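Local coordinates for protein agarase (Pseudoalteromonas fuliginea, PDB 6XJ9) that probably hydrolyses glycosidic bonds in agarose, as an agarase of glycoside hydrolase family 50 from a marine bacterium, at residues G126-Y131 with A202-S207; E348-R353 with P368-T373; E479-A484 with F599-A604. All coordinates share one frame; numbering follows the deposited sequence. Where two conformers were deposited one is given.

Interaction 1: residues G126-Y131 with A202-S207; sequences GGYNTY and AIKSIS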
loop_
_atom_site.group_PDB
_atom_site.type_symbol
_atom_site.label_atom_id
_atom_site.label_comp_id
_atom_site.label_asym_id
_atom_site.label_seq_id
_atom_site.Cartn_x
_atom_site.Cartn_y
_atom_site.Cartn_z
ATOM N N GLY A 126 -12.324 -5.768 8.260
ATOM C CA GLY A 126 -11.888 -5.782 9.648
ATOM C C GLY A 126 -13.052 -5.605 10.620
ATOM O O GLY A 126 -14.216 -5.736 10.234
ATOM N N GLY A 127 -12.714 -5.285 11.876
ATOM C CA GLY A 127 -13.679 -5.302 12.965
ATOM C C GLY A 127 -14.502 -4.014 13.049
ATOM O O GLY A 127 -14.643 -3.274 12.075
ATOM N N TYR A 128 -15.008 -3.736 14.251
ATOM C CA TYR A 128 -16.090 -2.787 14.429
ATOM C C TYR A 128 -15.568 -1.367 14.628
ATOM O O TYR A 128 -14.637 -1.124 15.399
ATOM C CB TYR A 128 -17.000 -3.250 15.568
ATOM C CG TYR A 128 -17.884 -4.416 15.210
ATOM C CD1 TYR A 128 -19.103 -4.213 14.582
ATOM C CD2 TYR A 128 -17.503 -5.719 15.483
ATOM C CE1 TYR A 128 -19.920 -5.277 14.236
ATOM C CE2 TYR A 128 -18.307 -6.797 15.147
ATOM C CZ TYR A 128 -19.524 -6.571 14.526
ATOM O OH TYR A 128 -20.331 -7.616 14.188
ATOM N N ASN A 129 -16.209 -0.436 13.917
ATOM C CA ASN A 129 -15.999 0.991 14.067
ATOM C C ASN A 129 -17.365 1.661 14.059
ATOM O O ASN A 129 -18.346 1.056 13.623
ATOM C CB ASN A 129 -15.090 1.527 12.955
ATOM C CG ASN A 129 -13.695 0.960 13.062
ATOM O OD1 ASN A 129 -12.894 1.429 13.869
ATOM N ND2 ASN A 129 -13.404 -0.072 12.285
ATOM N N THR A 130 -17.417 2.908 14.530
ATOM C CA THR A 130 -18.660 3.661 14.514
ATOM C C THR A 130 -18.643 4.651 13.353
ATOM O O THR A 130 -17.672 5.383 13.155
ATOM C CB THR A 130 -18.993 4.257 15.890
ATOM O OG1 THR A 130 -19.296 3.159 16.750
ATOM C CG2 THR A 130 -20.199 5.170 15.861
ATOM N N TYR A 131 -19.740 4.629 12.591
ATOM C CA TYR A 131 -19.993 5.510 11.464
ATOM C C TYR A 131 -21.232 6.329 11.791
ATOM O O TYR A 131 -22.266 5.766 12.147
ATOM C CB TYR A 131 -20.175 4.682 10.190
ATOM C CG TYR A 131 -18.981 3.810 9.908
ATOM C CD1 TYR A 131 -18.804 2.597 10.563
ATOM C CD2 TYR A 131 -17.992 4.231 9.030
ATOM C CE1 TYR A 131 -17.683 1.811 10.333
ATOM C CE2 TYR A 131 -16.868 3.459 8.792
ATOM C CZ TYR A 131 -16.717 2.243 9.437
ATOM O OH TYR A 131 -15.602 1.499 9.183
ATOM N N ALA A 202 -21.223 -6.401 8.608
ATOM C CA ALA A 202 -21.736 -6.842 9.896
ATOM C C ALA A 202 -22.256 -5.633 10.669
ATOM O O ALA A 202 -21.539 -4.661 10.867
ATOM C CB ALA A 202 -20.651 -7.579 10.654
ATOM N N ILE A 203 -23.520 -5.709 11.097
ATOM C CA ILE A 203 -24.170 -4.615 11.797
ATOM C C ILE A 203 -24.432 -5.033 13.245
ATOM O O ILE A 203 -25.254 -5.913 13.502
ATOM C CB ILE A 203 -25.457 -4.221 11.052
ATOM C CG1 ILE A 203 -25.170 -3.915 9.577
ATOM C CG2 ILE A 203 -26.169 -3.075 11.760
ATOM C CD1 ILE A 203 -26.403 -3.861 8.700
ATOM N N LYS A 204 -23.720 -4.386 14.177
ATOM C CA LYS A 204 -23.784 -4.695 15.599
ATOM C C LYS A 204 -24.881 -3.874 16.276
ATOM O O LYS A 204 -25.591 -4.404 17.128
ATOM C CB LYS A 204 -22.432 -4.448 16.277
ATOM C CG LYS A 204 -22.402 -4.685 17.784
ATOM C CD LYS A 204 -21.015 -4.636 18.386
ATOM C CE LYS A 204 -20.205 -5.877 18.083
ATOM N NZ LYS A 204 -18.940 -5.900 18.854
ATOM N N SER A 205 -25.003 -2.593 15.902
ATOM C CA SER A 205 -25.989 -1.696 16.492
ATOM C C SER A 205 -26.237 -0.470 15.619
ATOM O O SER A 205 -25.377 -0.043 14.844
ATOM C CB SER A 205 -25.628 -1.290 17.905
ATOM O OG SER A 205 -24.692 -0.227 17.910
ATOM N N ILE A 206 -27.455 0.060 15.753
ATOM C CA ILE A 206 -27.869 1.331 15.187
ATOM C C ILE A 206 -28.515 2.106 16.327
ATOM O O ILE A 206 -29.292 1.532 17.092
ATOM C CB ILE A 206 -28.851 1.129 14.012
ATOM C CG1 ILE A 206 -28.366 0.073 13.014
ATOM C CG2 ILE A 206 -29.146 2.450 13.323
ATOM C CD1 ILE A 206 -29.432 -0.375 12.036
ATOM N N SER A 207 -28.191 3.401 16.423
ATOM C CA SER A 207 -28.590 4.197 17.564
ATOM C C SER A 207 -28.668 5.672 17.178
ATOM O O SER A 207 -28.022 6.103 16.224
ATOM C CB SER A 207 -27.629 3.976 18.710
ATOM O OG SER A 207 -26.290 4.224 18.301
#

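Interaction 2: residues E348-R353 with P368-T373; sequences EALKSR and PDYSDT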
loop_
_atom_site.group_PDB
_atom_site.type_symbol
_atom_site.label_atom_id
_atom_site.label_comp_id
_atom_site.label_asym_id
_atom_site.label_seq_id
_atom_site.Cartn_x
_atom_site.Cartn_y
_atom_site.Cartn_z
ATOM N N GLU A 348 -5.919 49.031 -9.818
ATOM C CA GLU A 348 -6.906 49.861 -9.144
ATOM C C GLU A 348 -7.810 48.997 -8.264
ATOM O O GLU A 348 -8.136 49.382 -7.141
ATOM C CB GLU A 348 -7.726 50.655 -10.164
ATOM N N ALA A 349 -8.205 47.830 -8.786
ATOM C CA ALA A 349 -9.097 46.923 -8.080
ATOM C C ALA A 349 -8.408 46.338 -6.846
ATOM O O ALA A 349 -9.059 46.121 -5.830
ATOM C CB ALA A 349 -9.599 45.847 -9.008
ATOM N N LEU A 350 -7.094 46.088 -6.939
ATOM C CA LEU A 350 -6.349 45.505 -5.829
ATOM C C LEU A 350 -6.478 46.395 -4.590
ATOM O O LEU A 350 -6.512 45.899 -3.464
ATOM C CB LEU A 350 -4.881 45.296 -6.231
ATOM C CG LEU A 350 -3.939 44.844 -5.109
ATOM C CD1 LEU A 350 -4.470 43.610 -4.384
ATOM C CD2 LEU A 350 -2.534 44.589 -5.632
ATOM N N LYS A 351 -6.598 47.709 -4.819
ATOM C CA LYS A 351 -6.621 48.683 -3.738
ATOM C C LYS A 351 -7.902 48.571 -2.907
ATOM O O LYS A 351 -7.898 48.948 -1.739
ATOM C CB LYS A 351 -6.352 50.093 -4.273
ATOM C CG LYS A 351 -4.964 50.305 -4.865
ATOM C CD LYS A 351 -4.303 51.581 -4.392
ATOM C CE LYS A 351 -2.966 51.846 -5.053
ATOM N NZ LYS A 351 -3.105 52.689 -6.264
ATOM N N SER A 352 -8.977 48.026 -3.491
ATOM C CA SER A 352 -10.263 47.917 -2.815
ATOM C C SER A 352 -10.486 46.522 -2.220
ATOM O O SER A 352 -11.618 46.147 -1.912
ATOM C CB SER A 352 -11.360 48.264 -3.768
ATOM O OG SER A 352 -11.470 47.251 -4.759
ATOM N N ARG A 353 -9.406 45.753 -2.044
ATOM C CA ARG A 353 -9.498 44.395 -1.527
ATOM C C ARG A 353 -10.158 44.437 -0.151
ATOM O O ARG A 353 -9.749 45.217 0.710
ATOM C CB ARG A 353 -8.113 43.737 -1.514
ATOM C CG ARG A 353 -8.089 42.283 -1.060
ATOM C CD ARG A 353 -6.772 41.619 -1.420
ATOM N NE ARG A 353 -6.684 40.223 -1.022
ATOM C CZ ARG A 353 -5.860 39.740 -0.100
ATOM N NH1 ARG A 353 -5.030 40.543 0.544
ATOM N NH2 ARG A 353 -5.869 38.450 0.182
ATOM N N PRO A 368 -0.061 34.797 0.922
ATOM C CA PRO A 368 1.007 35.777 0.738
ATOM C C PRO A 368 0.372 37.143 0.503
ATOM O O PRO A 368 -0.850 37.254 0.409
ATOM C CB PRO A 368 1.686 35.286 -0.544
ATOM C CG PRO A 368 0.543 34.676 -1.336
ATOM C CD PRO A 368 -0.329 34.009 -0.294
ATOM N N ASP A 369 1.210 38.185 0.454
ATOM C CA ASP A 369 0.760 39.497 0.023
ATOM C C ASP A 369 1.055 39.613 -1.468
ATOM O O ASP A 369 1.912 38.898 -1.982
ATOM C CB ASP A 369 1.374 40.612 0.877
ATOM C CG ASP A 369 0.838 40.649 2.299
ATOM O OD1 ASP A 369 -0.277 40.137 2.523
ATOM O OD2 ASP A 369 1.542 41.188 3.177
ATOM N N TYR A 370 0.334 40.508 -2.151
ATOM C CA TYR A 370 0.395 40.613 -3.603
ATOM C C TYR A 370 1.791 41.004 -4.085
ATOM O O TYR A 370 2.132 40.757 -5.240
ATOM C CB TYR A 370 -0.685 41.547 -4.150
ATOM C CG TYR A 370 -2.006 40.890 -4.458
ATOM C CD1 TYR A 370 -2.831 40.416 -3.448
ATOM C CD2 TYR A 370 -2.449 40.759 -5.765
ATOM C CE1 TYR A 370 -4.059 39.827 -3.724
ATOM C CE2 TYR A 370 -3.668 40.168 -6.058
ATOM C CZ TYR A 370 -4.477 39.696 -5.036
ATOM O OH TYR A 370 -5.688 39.120 -5.320
ATOM N N SER A 371 2.597 41.600 -3.197
ATOM C CA SER A 371 3.942 42.016 -3.563
ATOM C C SER A 371 4.936 40.867 -3.405
ATOM O O SER A 371 6.035 40.944 -3.938
ATOM C CB SER A 371 4.376 43.244 -2.793
ATOM O OG SER A 371 4.392 42.982 -1.397
ATOM N N ASP A 372 4.555 39.820 -2.659
ATOM C CA ASP A 372 5.395 38.638 -2.511
ATOM C C ASP A 372 5.572 37.964 -3.869
ATOM O O ASP A 372 4.713 38.092 -4.734
ATOM C CB ASP A 372 4.811 37.636 -1.508
ATOM C CG ASP A 372 4.712 38.168 -0.089
ATOM O OD1 ASP A 372 5.218 39.277 0.153
ATOM O OD2 ASP A 372 4.129 37.472 0.763
ATOM N N THR A 373 6.682 37.231 -4.029
ATOM C CA THR A 373 6.904 36.374 -5.186
ATOM C C THR A 373 5.692 35.469 -5.408
ATOM O O THR A 373 5.142 35.433 -6.511
ATOM C CB THR A 373 8.218 35.590 -5.050
ATOM O OG1 THR A 373 9.266 36.518 -5.318
ATOM C CG2 THR A 373 8.345 34.426 -6.010
#

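Interaction 3: residues E479-A484 with F599-A604; sequences EFTVRA and FSVVNA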
loop_
_atom_site.group_PDB
_atom_site.type_symbol
_atom_site.label_atom_id
_atom_site.label_comp_id
_atom_site.label_asym_id
_atom_site.label_seq_id
_atom_site.Cartn_x
_atom_site.Cartn_y
_atom_site.Cartn_z
ATOM N N GLU A 479 -27.437 29.118 -36.348
ATOM C CA GLU A 479 -26.366 29.670 -35.534
ATOM C C GLU A 479 -25.637 28.566 -34.760
ATOM O O GLU A 479 -24.467 28.742 -34.440
ATOM C CB GLU A 479 -26.862 30.797 -34.618
ATOM C CG GLU A 479 -25.766 31.460 -33.784
ATOM C CD GLU A 479 -24.680 32.237 -34.525
ATOM O OE1 GLU A 479 -24.872 32.529 -35.736
ATOM O OE2 GLU A 479 -23.632 32.546 -33.892
ATOM N N PHE A 480 -26.313 27.446 -34.445
ATOM C CA PHE A 480 -25.631 26.380 -33.719
ATOM C C PHE A 480 -24.514 25.818 -34.596
ATOM O O PHE A 480 -23.411 25.570 -34.126
ATOM C CB PHE A 480 -26.564 25.266 -33.213
ATOM C CG PHE A 480 -25.812 24.103 -32.598
ATOM C CD1 PHE A 480 -25.233 24.217 -31.339
ATOM C CD2 PHE A 480 -25.628 22.909 -33.291
ATOM C CE1 PHE A 480 -24.527 23.165 -30.773
ATOM C CE2 PHE A 480 -24.914 21.859 -32.728
ATOM C CZ PHE A 480 -24.362 21.986 -31.469
ATOM N N THR A 481 -24.808 25.658 -35.887
ATOM C CA THR A 481 -23.825 25.160 -36.838
ATOM C C THR A 481 -22.655 26.133 -36.967
ATOM O O THR A 481 -21.504 25.703 -37.001
ATOM C CB THR A 481 -24.497 24.803 -38.167
ATOM O OG1 THR A 481 -25.368 23.712 -37.863
ATOM C CG2 THR A 481 -23.505 24.424 -39.248
ATOM N N VAL A 482 -22.950 27.441 -37.038
ATOM C CA VAL A 482 -21.896 28.449 -37.066
ATOM C C VAL A 482 -20.968 28.245 -35.862
ATOM O O VAL A 482 -19.755 28.171 -36.021
ATOM C CB VAL A 482 -22.463 29.887 -37.140
ATOM C CG1 VAL A 482 -21.373 30.947 -37.059
ATOM C CG2 VAL A 482 -23.326 30.115 -38.374
ATOM N N ARG A 483 -21.543 28.103 -34.662
ATOM C CA ARG A 483 -20.759 28.064 -33.432
ATOM C C ARG A 483 -20.010 26.737 -33.297
ATOM O O ARG A 483 -18.904 26.704 -32.753
ATOM C CB ARG A 483 -21.643 28.369 -32.218
ATOM C CG ARG A 483 -22.000 29.844 -32.057
ATOM C CD ARG A 483 -20.959 30.580 -31.230
ATOM N NE ARG A 483 -19.750 30.980 -31.940
ATOM C CZ ARG A 483 -18.506 30.921 -31.456
ATOM N NH1 ARG A 483 -18.271 30.428 -30.252
ATOM N NH2 ARG A 483 -17.495 31.332 -32.200
ATOM N N ALA A 484 -20.622 25.644 -33.770
ATOM C CA ALA A 484 -19.954 24.347 -33.808
ATOM C C ALA A 484 -18.697 24.455 -34.666
ATOM O O ALA A 484 -17.606 24.094 -34.227
ATOM C CB ALA A 484 -20.890 23.292 -34.356
ATOM N N PHE A 599 -25.064 15.441 -33.349
ATOM C CA PHE A 599 -23.846 14.729 -33.705
ATOM C C PHE A 599 -23.461 14.963 -35.161
ATOM O O PHE A 599 -22.279 14.946 -35.485
ATOM C CB PHE A 599 -23.930 13.254 -33.304
ATOM C CG PHE A 599 -23.793 13.077 -31.813
ATOM C CD1 PHE A 599 -22.551 13.201 -31.203
ATOM C CD2 PHE A 599 -24.906 12.830 -31.014
ATOM C CE1 PHE A 599 -22.418 13.077 -29.827
ATOM C CE2 PHE A 599 -24.768 12.695 -29.640
ATOM C CZ PHE A 599 -23.529 12.829 -29.047
ATOM N N SER A 600 -24.466 15.166 -36.021
ATOM C CA SER A 600 -24.223 15.411 -37.431
ATOM C C SER A 600 -23.481 16.733 -37.602
ATOM O O SER A 600 -22.544 16.814 -38.393
ATOM C CB SER A 600 -25.528 15.412 -38.183
ATOM O OG SER A 600 -25.295 15.697 -39.548
ATOM N N VAL A 601 -23.923 17.759 -36.853
ATOM C CA VAL A 601 -23.316 19.075 -36.919
ATOM C C VAL A 601 -21.877 18.979 -36.414
ATOM O O VAL A 601 -20.950 19.474 -37.062
ATOM C CB VAL A 601 -24.152 20.134 -36.165
ATOM C CG1 VAL A 601 -23.366 21.400 -35.912
ATOM C CG2 VAL A 601 -25.435 20.465 -36.923
ATOM N N VAL A 602 -21.671 18.309 -35.277
ATOM C CA VAL A 602 -20.327 18.310 -34.722
ATOM C C VAL A 602 -19.413 17.505 -35.643
ATOM O O VAL A 602 -18.304 17.926 -35.973
ATOM C CB VAL A 602 -20.287 17.844 -33.256
ATOM C CG1 VAL A 602 -18.851 17.778 -32.751
ATOM C CG2 VAL A 602 -21.127 18.756 -32.362
ATOM N N ASN A 603 -19.928 16.371 -36.112
ATOM C CA ASN A 603 -19.186 15.517 -37.025
ATOM C C ASN A 603 -18.785 16.270 -38.298
ATOM O O ASN A 603 -17.672 16.089 -38.801
ATOM C CB ASN A 603 -19.982 14.251 -37.353
ATOM C CG ASN A 603 -19.221 13.359 -38.303
ATOM O OD1 ASN A 603 -18.177 12.835 -37.935
ATOM N ND2 ASN A 603 -19.694 13.252 -39.532
ATOM N N ALA A 604 -19.701 17.082 -38.854
ATOM C CA ALA A 604 -19.365 17.824 -40.064
ATOM C C ALA A 604 -18.320 18.899 -39.764
ATOM O O ALA A 604 -17.488 19.198 -40.616
ATOM C CB ALA A 604 -20.588 18.429 -40.711
#

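Interaction 1: residues G126-Y131 with A202-S207
The ammonium nitrogen NZ of Lys204 lies over the face of the Tyr128 ring, 4.0 Å from its centroid and 25° off the ring normal. This is a cation-pi contact. CE of the same lysine is better centred over that face, in a CH-pi contact 3.6 Å from the Tyr128 centroid and 10° off the normal. The lysine reaches the ring by a bend: CG is anti to the backbone N, and the chain then folds at chi3 (-75°), so CE and NZ come back over the ring. Near the root of the lysine, CB meets Tyr128 CE1 at 3.3 Å, a close approach. The phenol end of the ring lies near Ala202, with Tyr128 OH 3.5 Å from Ala202 CB. The ring therefore spans two residues of strand 199-210 on the same side, and skips Ile203, whose side chain points away. With a leucine at Tyr128, Lys204 would probably lose the aromatic face that holds its ammonium group, and Ala202 would lose part of its cover. Strand 89-97 pairs antiparallel with both strands, and its Ala96 touches the tyrosine, as does Val58 of strand 58-63. Next to the ring, the subunit interface begins: Asn129 OD1 accepts a hydrogen bond from Tyr128 N of the second subunit. A lysine lying on an aromatic ring across an intervening strand belongs here to the beta-strand framework of the carbohydrate-binding-module-like domain, where the two strands are joined through 89-97.

Interaction 2: residues E348-R353 with P368-T373
Leu350 and Arg353 both turn CG anti to the backbone N (chi1 173° in the leucine), which carries CG and what follows it out to the Tyr370 ring. Their backbones belong to a type I beta turn, Leu350 to Arg353, in a segment that also holds a short, weakly bonded helix. Tyr370 sits in another type I turn, Asp369 to Asp372, so the contact joins two turns beside the small antiparallel sheet that contains strands 315-320 and 378-381. The leucine covers one face of the tyrosine ring. Its CD1 is nearly centred there, 3.5 Å from the Tyr370 centroid and 7° off the normal, a CH-pi contact. Its other methyl, CD2, lies beside Tyr370 CD2 and CB. The arginine chain runs extended from CG to NE and crosses the tyrosine at a slant. Guanidinium and ring planes are 61° apart, so the two groups are not stacked flat. Arg353 NE comes to 3.8 Å from Tyr370 CE1. Both polar ends have the same partner on strand 392-395: Glu393 OE1 takes a salt bridge from Arg353 NE and a hydrogen bond with Tyr370 OH. This shared oxygen probably fixes the tyrosine relative to the arginine. Phe378 stacks on the tyrosine ring. Within the second turn, Asp369 N donates to Asp372 OD2 at 3.0 Å, from above the carboxylate plane. Just before the first turn, Ala349 O accepts from two donors, the Ser352 backbone N and Ser352 OG, the latter at 2.9 Å.

Interaction 3: residues E479-A484 with F599-A604
Helices 479-484 and 599-604 run in broadly the same direction, with axes 9.4 Å apart at closest approach and a crossing angle of -37°. They are segments of the long helices 478-495 and 584-609, probably outer helices of the (beta/alpha)8 barrel expected for the catalytic domain of this family. One side chain of the second helix, Val601, carries the contact. It points toward the first helix and wedges between Phe480, Thr481 and Ala484. Its CG1 is anti to the backbone N (chi1 165°) and reaches both Phe480 and Ala484, while CG2 turns to Thr481. The phenylalanine ring meets the valine obliquely, with CE2 3.6 Å from Val601 CG1. Phe480 CB does not aim at the partner helix; the ring gets there because CG is anti to the backbone N. An edge-to-face contact with Phe459 gives this ring another neighbour, and Ile455 touches both Phe480 and Val602 from a loop. At the partly exposed border, Thr481 OG1 lies 3.4 Å from Val601 CG2, a van der Waals contact of a hydroxyl with a methyl. The CA atoms of Ala484 and Val602 are 6.1 Å apart, as are those of Thr481 and Val601; the short Ala484 side chain leaves room for the valine. Ala484 CB and Val601 CG1 are 3.5 Å apart, tighter than usual for two carbons.

The three contacts follow one another along the chain, and none touches another. Interaction 1 lies in the N-terminal carbohydrate-binding-module-like domain, between strands 128-134 and 199-210. Its centre is about 51 Å from that of interaction 2 and about 55 Å from that of interaction 3, which is on the opposite side of the chain's centre. Interactions 2 and 3 both come later in the chain, with centres about 43 Å apart. They share no helix or strand: interaction 2 joins turns at the surface, and interaction 3 buries a seam between two long helices. The contacts therefore lie in separate parts of the fold; interaction 1 also adjoins the second subunit.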